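Local coordinates for protein R-imine reductase (Streptomyces kanamyceticus, PDB 3ZGY) that catalyses the NADPH-dependent, R-selective reduction of an imine substrate, at residues A298-E301 against Q302-H306; L185-A188 against A189-M193; P276-I279 against K280-D284; F201-G204 against A205-G209; A230-L233 against P234-R238. All coordinates share one frame; numbering follows the deposited sequence.

Interaction 1. Residues A298-E301 against Q302-H306; sequences ALIE and QFRTH
Q302 meets L299 through its backbone amide, Q302 N giving a bond to L299 O at 2.9 Å where a 3-10 turn at 298-299 passes into the short C-terminal helix 300-304. The i-to-i+3 spacing is that of a 3-10 turn, and the amide stands well above the carbonyl plane, with a C=O...N angle of 120°. The glutamine chain then folds at its second torsion (51°), a bend that lets its aliphatic part pack on R285 and A286 of helix 274-291. With F303 the alpha-helical spacing begins weakly: F303 N adds a weak bond to L299 O at 3.3 Å, so one oxygen receives both amides. The ring of F303 brings its edge to that same oxygen, CD2 lying 3.4 Å from L299 O, while the phenylalanine itself packs on L282 of its own chain and on Q203 of the second subunit. R304 continues the alpha-helical pattern, R304 N bonding to I300 O at 3.0 Å. Its extended chain carries the guanidinium back over I300, whose CG1, anti to the backbone N (chi1 -172°), sits 3.5 Å above the middle of one face. Arginine suits this exposed position, as its flat cationic end can lie on a hydrocarbon branch while the residue remains open to solvent. Last comes T305, whose backbone O is bonded by N272 of the second subunit; its hydroxyl turns back along the helix, OG1 giving a bond to E301 O at 2.8 Å in the carbonyl plane.

Interaction 2. Residues L185-A188 against A189-M193; sequences LYDA and AGLVM
A189 N bonds to L185 O at 3.0 Å, the first of four consecutive i-to-i+4 bonds that carry the alpha-helical backbone across the junction of 185-188 and 189-193. G190 N follows on Y186 O, L191 N on D187 O at 2.9 Å, and V192 N on A188 O. The last two are nearly straight, with N-H...O angles of 167° and 169°, as expected in the middle of a long regular helix. G190 keeps ordinary helical torsions. Side chains one turn apart add less. D187 and L191 share one flank: OD1 of D187 comes within 3.9 Å of CD1 of L191, a carboxylate oxygen brushing a methyl group. The aspartate gets there because CG lies anti to the backbone N (chi1 -164°), while the leucine branch leans back over the preceding turn, its CD1 3.5 Å from D187 O. V192 sets CG1 3.7 Å from A188 O. A189 is small where F218 of the second subunit packs on it, consistent with close approach. Y186, turned away from the following turn, meets F221 of the second subunit edge-to-face, and L191 packs on T258 of that subunit. The side chain of D187 is also about 4 Å from that of S111, an NADP(+)-binding residue, although this chain holds no cofactor. Such a helix, leaving the Rossmann-type nucleotide domain beside the cofactor site and running into the all-helical dimerisation domain, is characteristic of the imine reductase fold, as in related beta-hydroxyacid dehydrogenases.

Interaction 3. Residues P276-I279 against K280-D284; sequences PRFI and KALAD
F278 and L282 make a one-turn apolar contact on helix 274-291, in the C-terminal helical domain and well away from the cofactor-binding residues. The phenylalanine turns one face of its ring to the leucine: CG of L282 lies over that face, and CE2 of F278 is 3.8 Å from CD1 of L282. CG of F278 is anti to the backbone N (chi1 179°), which swings the ring forward along the helix to meet the residue four places on. An alpha-helical ladder holds the pair in phase, with L282 N bonded to F278 O at 3.1 Å and A281 N to R277 O at 2.7 Å. P276 accepts from K280 N through its carbonyl oxygen; sitting in the first turn, a proline costs the helix no bond for want of an N-H. The helix belongs to the bundle through which imine reductase subunits dimerise: F278 packs on E274 of the second subunit and L282 on N199 of that subunit, while I279 also leans on M259 of helix 252-269. An alanine in place of L282 would probably open a gap over the F278 ring face and let the ring turn more freely. R277 forms a salt bridge to E267 of helix 252-269. A separate one is made within the helix by K280, whose bent chain reaches one turn on so that NZ meets D284 OD1 at 2.8 Å, on the carboxylate's syn lone pair.

Interaction 4. Residues F201-G204 against A205-G209; sequences FLQG and AALLG
A205 N gives a bond to F201 O at 2.8 Å, the shortest of the four backbone bonds that join the two segments of this helix. The carbonyl points almost straight at the donor, with a C=O...N angle of 160°. A206 N follows on L202 O at 2.9 Å, L207 N on Q203 O at 3.1 Å, and L208 N on G204 O, the last nearly linear with an N-H...O angle of 175°. Across the segments the side chains mostly meet carbonyl oxygens of the preceding turn: CD1 of L208 comes within 3.5 Å of G204 O, and CB of A206 lies at the same distance from L202 O. L207, with CG beside its own backbone N (chi1 -74°), leans over the previous turn and sets CD1 3.7 Å from Q203 O. These residues form the far end of helix 182-209, the long helix that enters the helical dimerisation domain of imine reductases and is there packed by both subunits. The F201 ring meets that of F218 of its own chain, the planes nearly parallel, and also touches L233 of the second subunit. A205 packs on F218 as well, and its small methyl group probably allows the close approach of helix 215-230. L202 sets its apolar chain against the ring of F303 of the second subunit, whereas Q203 packs on V271 and L275 of its own chain. L208 packs on Y186 of the second subunit and on V213 of its own chain. L207 packs within its own subunit, against S266 and L269 of helix 252-269, while its carbonyl oxygen accepts a hydrogen bond from OG1 of T210.

Interaction 5. Residues A230-L233 against P234-R238; sequences ADWL and PGYAR
W232, in the type I turn A230-L233 that follows helix 215-230, and Y236, in helix 233-241 just beyond it, lie side by side and point the same way. CE3 of the indole is 4.1 Å from CE2 of the tyrosine, and CB of W232 sits over one face of the phenol ring, displaced toward its rim. L233 supplies a looser neighbour, its CD2 4.5 Å from CD2 of Y236. Both aromatic side chains have CG anti to the carbonyl carbon (chi1 -53° in W232, -77° in Y236), and this shared choice, one turn apart, keeps them parallel in direction. Large flat groups are consistent with a surface on which the second subunit packs, M194 of that subunit meeting W232 and L198 meeting Y236. An alanine in place of Y236 would probably take away the ring beside CB and CE3 of W232, leaving a gap on that side and the indole freer to turn. Behind the rings the backbone fixes the spacing: Y236 N bonds to W232 O at 3.1 Å in the carbonyl plane, and A237 N to L233 O at 2.7 Å. P234 follows directly on L233 and fits the start of the helix, where no amide hydrogen is needed. Further back, the type I turn is closed by L233 N, bonded to A230 O at 3.0 Å.

All five contacts lie in the C-terminal helical domain and touch the second subunit. Interactions 2 and 4 share helix 182-209, their centres 24 Å apart; of the five, interaction 2 alone adjoins the NADP(+) site. Within the chain, interactions 1 and 3 meet directly, CD2 of L299 lying 3.9 Å from CB of L282, and P276 of interaction 3 packs on Q203 of interaction 4. Interactions 2 and 5 come within about 5 Å at their nearest atoms without touching. The subunits interlock through the same residues: Y186 meets L208 of the partner chain, F201 meets L233, and L299 meets L202, tying interaction 4 to interactions 2, 5 and 1 across the dimer.

Interaction 1. Residues A298-E301 against Q302-H306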
# COMPACT_ATOMS: atom_id res chain seq x y z
N ALA D 298 16.84 -5.70 -1.85
CA ALA D 298 17.79 -6.27 -0.91
C ALA D 298 17.38 -6.04 0.52
O ALA D 298 17.93 -6.64 1.43
CB ALA D 298 19.15 -5.68 -1.13
N LEU D 299 16.43 -5.16 0.73
CA LEU D 299 15.93 -4.93 2.06
C LEU D 299 15.11 -6.12 2.59
O LEU D 299 14.76 -6.14 3.78
CB LEU D 299 15.09 -3.67 2.12
CG LEU D 299 15.73 -2.51 2.88
CD1 LEU D 299 16.86 -1.92 2.06
CD2 LEU D 299 14.69 -1.45 3.13
N ILE D 300 14.77 -7.09 1.74
CA ILE D 300 14.08 -8.29 2.21
C ILE D 300 14.89 -8.95 3.35
O ILE D 300 14.29 -9.54 4.26
CB ILE D 300 13.79 -9.29 1.06
CG1 ILE D 300 12.93 -10.45 1.52
CG2 ILE D 300 15.08 -9.87 0.47
CD1 ILE D 300 11.47 -10.11 1.65
N GLU D 301 16.22 -8.84 3.33
CA GLU D 301 17.06 -9.36 4.44
C GLU D 301 16.77 -8.72 5.79
O GLU D 301 16.81 -9.37 6.83
CB GLU D 301 18.52 -9.25 4.09
CG GLU D 301 18.86 -10.25 2.99
CD GLU D 301 20.27 -10.13 2.43
OE1 GLU D 301 21.08 -9.39 3.01
OE2 GLU D 301 20.56 -10.80 1.42
N GLN D 302 16.40 -7.46 5.76
CA GLN D 302 16.00 -6.76 6.97
C GLN D 302 14.67 -7.26 7.48
O GLN D 302 14.47 -7.39 8.69
CB GLN D 302 15.90 -5.27 6.67
CG GLN D 302 17.13 -4.50 7.08
CD GLN D 302 18.42 -5.09 6.55
OE1 GLN D 302 18.66 -5.19 5.34
NE2 GLN D 302 19.29 -5.44 7.47
N PHE D 303 13.77 -7.61 6.56
CA PHE D 303 12.46 -8.13 6.95
C PHE D 303 12.44 -9.60 7.38
O PHE D 303 11.56 -10.01 8.11
CB PHE D 303 11.47 -7.87 5.85
CG PHE D 303 11.01 -6.45 5.83
CD1 PHE D 303 9.95 -6.03 6.62
CD2 PHE D 303 11.70 -5.51 5.07
CE1 PHE D 303 9.51 -4.74 6.61
CE2 PHE D 303 11.27 -4.21 5.04
CZ PHE D 303 10.19 -3.81 5.82
N ARG D 304 13.45 -10.34 6.99
CA ARG D 304 13.66 -11.67 7.51
C ARG D 304 14.26 -11.83 8.91
O ARG D 304 14.21 -12.93 9.43
CB ARG D 304 14.53 -12.42 6.54
CG ARG D 304 13.74 -12.80 5.30
CD ARG D 304 14.67 -13.29 4.21
NE ARG D 304 13.89 -13.64 3.04
CZ ARG D 304 14.38 -13.74 1.83
NH1 ARG D 304 15.67 -13.53 1.63
NH2 ARG D 304 13.58 -14.07 0.81
N THR D 305 14.85 -10.79 9.50
CA THR D 305 15.47 -10.86 10.85
C THR D 305 14.70 -10.25 12.02
O THR D 305 14.45 -9.07 12.00
CB THR D 305 16.82 -10.07 10.87
OG1 THR D 305 17.41 -9.93 9.55
CG2 THR D 305 17.80 -10.71 11.82
N HIS D 306 14.31 -11.07 13.00
CA HIS D 306 13.88 -10.62 14.38
C HIS D 306 14.62 -9.38 14.83
O HIS D 306 15.84 -9.38 14.75
CB HIS D 306 14.09 -11.78 15.41
CG HIS D 306 15.35 -12.58 15.19
ND1 HIS D 306 15.47 -13.56 14.21
CD2 HIS D 306 16.56 -12.54 15.81
CE1 HIS D 306 16.69 -14.08 14.24
NE2 HIS D 306 17.37 -13.48 15.20

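Interaction 2. Residues L185-A188 against A189-M193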
# COMPACT_ATOMS: atom_id res chain seq x y z
N LEU D 185 -1.30 -16.58 6.50
CA LEU D 185 -0.17 -15.86 5.98
C LEU D 185 -0.49 -14.91 4.85
O LEU D 185 0.05 -13.81 4.80
CB LEU D 185 0.86 -16.86 5.52
CG LEU D 185 1.93 -17.34 6.52
CD1 LEU D 185 1.57 -17.12 7.96
CD2 LEU D 185 2.26 -18.80 6.26
N TYR D 186 -1.36 -15.32 3.94
CA TYR D 186 -1.79 -14.41 2.84
C TYR D 186 -2.60 -13.25 3.40
O TYR D 186 -2.48 -12.13 2.95
CB TYR D 186 -2.66 -15.15 1.83
CG TYR D 186 -1.89 -15.77 0.71
CD1 TYR D 186 -1.29 -16.99 0.86
CD2 TYR D 186 -1.78 -15.15 -0.53
CE1 TYR D 186 -0.56 -17.55 -0.18
CE2 TYR D 186 -1.05 -15.72 -1.57
CZ TYR D 186 -0.46 -16.94 -1.39
OH TYR D 186 0.27 -17.54 -2.40
N ASP D 187 -3.44 -13.54 4.39
CA ASP D 187 -4.24 -12.55 5.05
C ASP D 187 -3.31 -11.56 5.72
O ASP D 187 -3.49 -10.35 5.63
CB ASP D 187 -5.16 -13.28 6.07
CG ASP D 187 -6.34 -12.45 6.59
OD1 ASP D 187 -6.58 -11.39 5.98
OD2 ASP D 187 -7.01 -12.88 7.62
N ALA D 188 -2.29 -12.05 6.42
CA ALA D 188 -1.35 -11.14 7.07
C ALA D 188 -0.64 -10.26 6.03
O ALA D 188 -0.46 -9.09 6.25
CB ALA D 188 -0.33 -11.95 7.85
N ALA D 189 -0.19 -10.83 4.92
CA ALA D 189 0.49 -10.01 3.92
C ALA D 189 -0.43 -8.91 3.41
O ALA D 189 -0.00 -7.78 3.22
CB ALA D 189 0.97 -10.85 2.74
N GLY D 190 -1.69 -9.27 3.17
CA GLY D 190 -2.68 -8.33 2.66
C GLY D 190 -2.97 -7.24 3.65
O GLY D 190 -2.99 -6.08 3.29
N LEU D 191 -3.13 -7.60 4.92
CA LEU D 191 -3.35 -6.62 5.98
C LEU D 191 -2.17 -5.67 6.21
O LEU D 191 -2.35 -4.46 6.32
CB LEU D 191 -3.64 -7.32 7.29
CG LEU D 191 -5.00 -8.03 7.32
CD1 LEU D 191 -4.98 -8.96 8.53
CD2 LEU D 191 -6.18 -7.10 7.39
N VAL D 192 -0.97 -6.18 6.25
CA VAL D 192 0.16 -5.29 6.49
C VAL D 192 0.32 -4.31 5.32
O VAL D 192 0.76 -3.19 5.52
CB VAL D 192 1.47 -6.05 6.78
CG1 VAL D 192 2.10 -6.57 5.52
CG2 VAL D 192 2.46 -5.13 7.43
N MET D 193 -0.03 -4.74 4.12
CA MET D 193 0.06 -3.87 2.94
C MET D 193 -1.02 -2.83 3.03
O MET D 193 -0.82 -1.69 2.68
CB MET D 193 -0.13 -4.67 1.65
CG MET D 193 -0.28 -3.84 0.40
SD MET D 193 1.19 -2.90 0.14
CE MET D 193 2.30 -4.11 -0.57

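Interaction 3. Residues P276-I279 against K280-D284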
# COMPACT_ATOMS: atom_id res chain seq x y z
N PRO D 276 8.61 8.23 8.45
CA PRO D 276 9.84 8.49 7.64
C PRO D 276 11.14 8.06 8.33
O PRO D 276 12.06 7.60 7.66
CB PRO D 276 9.83 9.98 7.46
CG PRO D 276 8.40 10.37 7.56
CD PRO D 276 7.77 9.44 8.55
N ARG D 277 11.20 8.18 9.66
CA ARG D 277 12.37 7.68 10.40
C ARG D 277 12.50 6.16 10.32
O ARG D 277 13.58 5.62 10.02
CB ARG D 277 12.31 8.08 11.86
CG ARG D 277 12.75 9.51 12.06
CD ARG D 277 12.93 9.87 13.52
NE ARG D 277 12.67 11.28 13.77
CZ ARG D 277 11.64 11.77 14.47
NH1 ARG D 277 10.71 10.97 14.99
NH2 ARG D 277 11.53 13.09 14.63
N PHE D 278 11.38 5.47 10.57
CA PHE D 278 11.35 4.03 10.38
C PHE D 278 11.85 3.59 8.99
O PHE D 278 12.71 2.72 8.87
CB PHE D 278 9.96 3.52 10.56
CG PHE D 278 9.85 2.08 10.37
CD1 PHE D 278 10.20 1.22 11.37
CD2 PHE D 278 9.42 1.57 9.17
CE1 PHE D 278 10.10 -0.15 11.20
CE2 PHE D 278 9.34 0.22 8.98
CZ PHE D 278 9.67 -0.65 10.00
N ILE D 279 11.32 4.22 7.96
CA ILE D 279 11.78 3.94 6.62
C ILE D 279 13.31 4.09 6.50
O ILE D 279 13.96 3.24 5.94
CB ILE D 279 11.05 4.87 5.64
CG1 ILE D 279 9.59 4.50 5.58
CG2 ILE D 279 11.62 4.82 4.23
CD1 ILE D 279 8.78 5.43 4.74
N LYS D 280 13.87 5.18 7.03
CA LYS D 280 15.32 5.46 6.93
C LYS D 280 16.10 4.48 7.79
O LYS D 280 17.13 3.96 7.35
CB LYS D 280 15.60 6.90 7.41
CG LYS D 280 17.04 7.35 7.37
CD LYS D 280 17.54 7.51 5.94
CE LYS D 280 18.97 8.06 5.84
NZ LYS D 280 19.88 7.73 6.99
N ALA D 281 15.59 4.17 8.98
CA ALA D 281 16.22 3.16 9.79
C ALA D 281 16.47 1.87 8.98
O ALA D 281 17.62 1.39 8.95
CB ALA D 281 15.42 2.87 11.04
N LEU D 282 15.44 1.32 8.31
CA LEU D 282 15.65 0.07 7.59
C LEU D 282 16.71 0.24 6.58
O LEU D 282 17.60 -0.58 6.48
CB LEU D 282 14.39 -0.47 6.90
CG LEU D 282 13.22 -0.83 7.81
CD1 LEU D 282 12.11 -1.35 6.95
CD2 LEU D 282 13.56 -1.80 8.92
N ALA D 283 16.66 1.29 5.82
CA ALA D 283 17.69 1.44 4.78
C ALA D 283 19.12 1.59 5.36
O ALA D 283 20.09 1.19 4.73
CB ALA D 283 17.36 2.58 3.85
N ASP D 284 19.23 2.15 6.56
CA ASP D 284 20.55 2.27 7.18
C ASP D 284 21.16 0.89 7.41
O ASP D 284 22.33 0.66 7.09
CB ASP D 284 20.47 3.04 8.51
CG ASP D 284 20.41 4.57 8.32
OD1 ASP D 284 20.79 5.10 7.22
OD2 ASP D 284 19.96 5.23 9.29

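Interaction 4. Residues F201-G204 against A205-G209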
# COMPACT_ATOMS: atom_id res chain seq x y z
N PHE D 201 -0.78 7.18 3.04
CA PHE D 201 -1.75 8.16 2.62
C PHE D 201 -1.91 9.25 3.67
O PHE D 201 -1.85 10.44 3.34
CB PHE D 201 -3.07 7.46 2.31
CG PHE D 201 -4.19 8.38 2.03
CD1 PHE D 201 -4.29 9.04 0.82
CD2 PHE D 201 -5.17 8.59 3.00
CE1 PHE D 201 -5.34 9.92 0.57
CE2 PHE D 201 -6.24 9.45 2.75
CZ PHE D 201 -6.31 10.13 1.54
N LEU D 202 -2.08 8.85 4.93
CA LEU D 202 -2.28 9.82 6.03
C LEU D 202 -1.06 10.73 6.26
O LEU D 202 -1.19 11.92 6.46
CB LEU D 202 -2.63 9.11 7.33
CG LEU D 202 -3.97 8.37 7.24
CD1 LEU D 202 -4.26 7.60 8.51
CD2 LEU D 202 -5.11 9.31 6.95
N GLN D 203 0.13 10.17 6.19
CA GLN D 203 1.33 10.97 6.25
C GLN D 203 1.33 12.04 5.13
O GLN D 203 1.72 13.16 5.36
CB GLN D 203 2.53 10.06 6.05
CG GLN D 203 3.86 10.76 6.13
CD GLN D 203 4.25 11.12 7.55
OE1 GLN D 203 4.71 12.21 7.80
NE2 GLN D 203 4.09 10.18 8.48
N GLY D 204 0.94 11.66 3.92
CA GLY D 204 0.94 12.56 2.79
C GLY D 204 -0.12 13.61 2.99
O GLY D 204 0.08 14.77 2.69
N ALA D 205 -1.29 13.21 3.45
CA ALA D 205 -2.35 14.17 3.66
C ALA D 205 -1.93 15.18 4.72
O ALA D 205 -2.16 16.34 4.57
CB ALA D 205 -3.67 13.48 4.04
N ALA D 206 -1.28 14.75 5.77
CA ALA D 206 -0.81 15.67 6.79
C ALA D 206 0.21 16.66 6.24
O ALA D 206 0.15 17.83 6.53
CB ALA D 206 -0.21 14.90 7.93
N LEU D 207 1.15 16.18 5.45
CA LEU D 207 2.16 17.05 4.87
C LEU D 207 1.52 18.11 4.00
O LEU D 207 1.74 19.30 4.23
CB LEU D 207 3.11 16.26 4.02
CG LEU D 207 4.09 15.41 4.79
CD1 LEU D 207 4.79 14.47 3.80
CD2 LEU D 207 5.13 16.26 5.46
N LEU D 208 0.71 17.69 3.03
CA LEU D 208 0.04 18.62 2.11
C LEU D 208 -0.99 19.49 2.82
O LEU D 208 -1.22 20.61 2.45
CB LEU D 208 -0.62 17.90 0.98
CG LEU D 208 0.44 17.32 0.08
CD1 LEU D 208 -0.09 16.05 -0.52
CD2 LEU D 208 0.80 18.31 -1.00
N GLY D 209 -1.56 18.99 3.89
CA GLY D 209 -2.44 19.81 4.68
C GLY D 209 -1.76 21.04 5.22
O GLY D 209 -2.41 22.03 5.42

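Interaction 5. Residues A230-L233 against P234-R238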
# COMPACT_ATOMS: atom_id res chain seq x y z
N ALA D 230 2.97 -0.34 -7.68
CA ALA D 230 2.42 -1.70 -7.90
C ALA D 230 3.02 -2.42 -9.12
O ALA D 230 3.35 -3.61 -9.02
CB ALA D 230 0.92 -1.66 -8.01
N ASP D 231 3.20 -1.72 -10.24
CA ASP D 231 3.74 -2.39 -11.42
C ASP D 231 5.15 -2.77 -11.24
O ASP D 231 5.65 -3.56 -12.03
CB ASP D 231 3.63 -1.56 -12.71
CG ASP D 231 2.19 -1.36 -13.18
OD1 ASP D 231 1.27 -1.99 -12.64
OD2 ASP D 231 1.97 -0.52 -14.06
N TRP D 232 5.85 -2.20 -10.27
CA TRP D 232 7.23 -2.65 -10.09
C TRP D 232 7.32 -3.99 -9.38
O TRP D 232 8.39 -4.60 -9.38
CB TRP D 232 8.07 -1.67 -9.28
CG TRP D 232 8.07 -0.27 -9.77
CD1 TRP D 232 7.71 0.18 -10.99
CD2 TRP D 232 8.50 0.88 -9.02
NE1 TRP D 232 7.85 1.54 -11.04
CE2 TRP D 232 8.34 1.99 -9.85
CE3 TRP D 232 8.99 1.06 -7.73
CZ2 TRP D 232 8.63 3.27 -9.43
CZ3 TRP D 232 9.29 2.33 -7.32
CH2 TRP D 232 9.11 3.42 -8.16
N LEU D 233 6.25 -4.41 -8.72
CA LEU D 233 6.40 -5.53 -7.77
C LEU D 233 6.75 -6.89 -8.42
O LEU D 233 7.55 -7.62 -7.88
CB LEU D 233 5.19 -5.63 -6.86
CG LEU D 233 4.97 -4.40 -6.01
CD1 LEU D 233 3.75 -4.53 -5.11
CD2 LEU D 233 6.19 -4.14 -5.18
N PRO D 234 6.16 -7.23 -9.59
CA PRO D 234 6.58 -8.48 -10.22
C PRO D 234 8.04 -8.60 -10.50
O PRO D 234 8.68 -9.62 -10.20
CB PRO D 234 5.77 -8.49 -11.51
CG PRO D 234 4.46 -7.81 -11.12
CD PRO D 234 4.92 -6.70 -10.21
N GLY D 235 8.64 -7.51 -10.94
CA GLY D 235 10.09 -7.50 -11.13
C GLY D 235 10.86 -7.59 -9.84
O GLY D 235 11.94 -8.23 -9.79
N TYR D 236 10.35 -6.94 -8.81
CA TYR D 236 11.03 -7.02 -7.51
C TYR D 236 10.89 -8.46 -6.99
O TYR D 236 11.80 -9.00 -6.33
CB TYR D 236 10.50 -5.95 -6.53
CG TYR D 236 11.03 -4.53 -6.77
CD1 TYR D 236 12.08 -4.27 -7.65
CD2 TYR D 236 10.53 -3.45 -6.05
CE1 TYR D 236 12.58 -3.00 -7.82
CE2 TYR D 236 11.03 -2.16 -6.23
CZ TYR D 236 12.06 -1.95 -7.12
OH TYR D 236 12.58 -0.69 -7.34
N ALA D 237 9.74 -9.07 -7.26
CA ALA D 237 9.55 -10.44 -6.82
C ALA D 237 10.58 -11.35 -7.51
O ALA D 237 11.21 -12.15 -6.82
CB ALA D 237 8.14 -10.91 -7.09
N ARG D 238 10.79 -11.21 -8.83
CA ARG D 238 11.83 -12.00 -9.50
C ARG D 238 13.18 -11.79 -8.84
O ARG D 238 13.91 -12.74 -8.59
CB ARG D 238 11.92 -11.71 -10.99
CG ARG D 238 10.68 -12.16 -11.76
CD ARG D 238 10.87 -12.14 -13.28
NE ARG D 238 10.95 -10.77 -13.79
CZ ARG D 238 9.90 -9.99 -14.11
NH1 ARG D 238 8.63 -10.41 -13.98
NH2 ARG D 238 10.12 -8.76 -14.54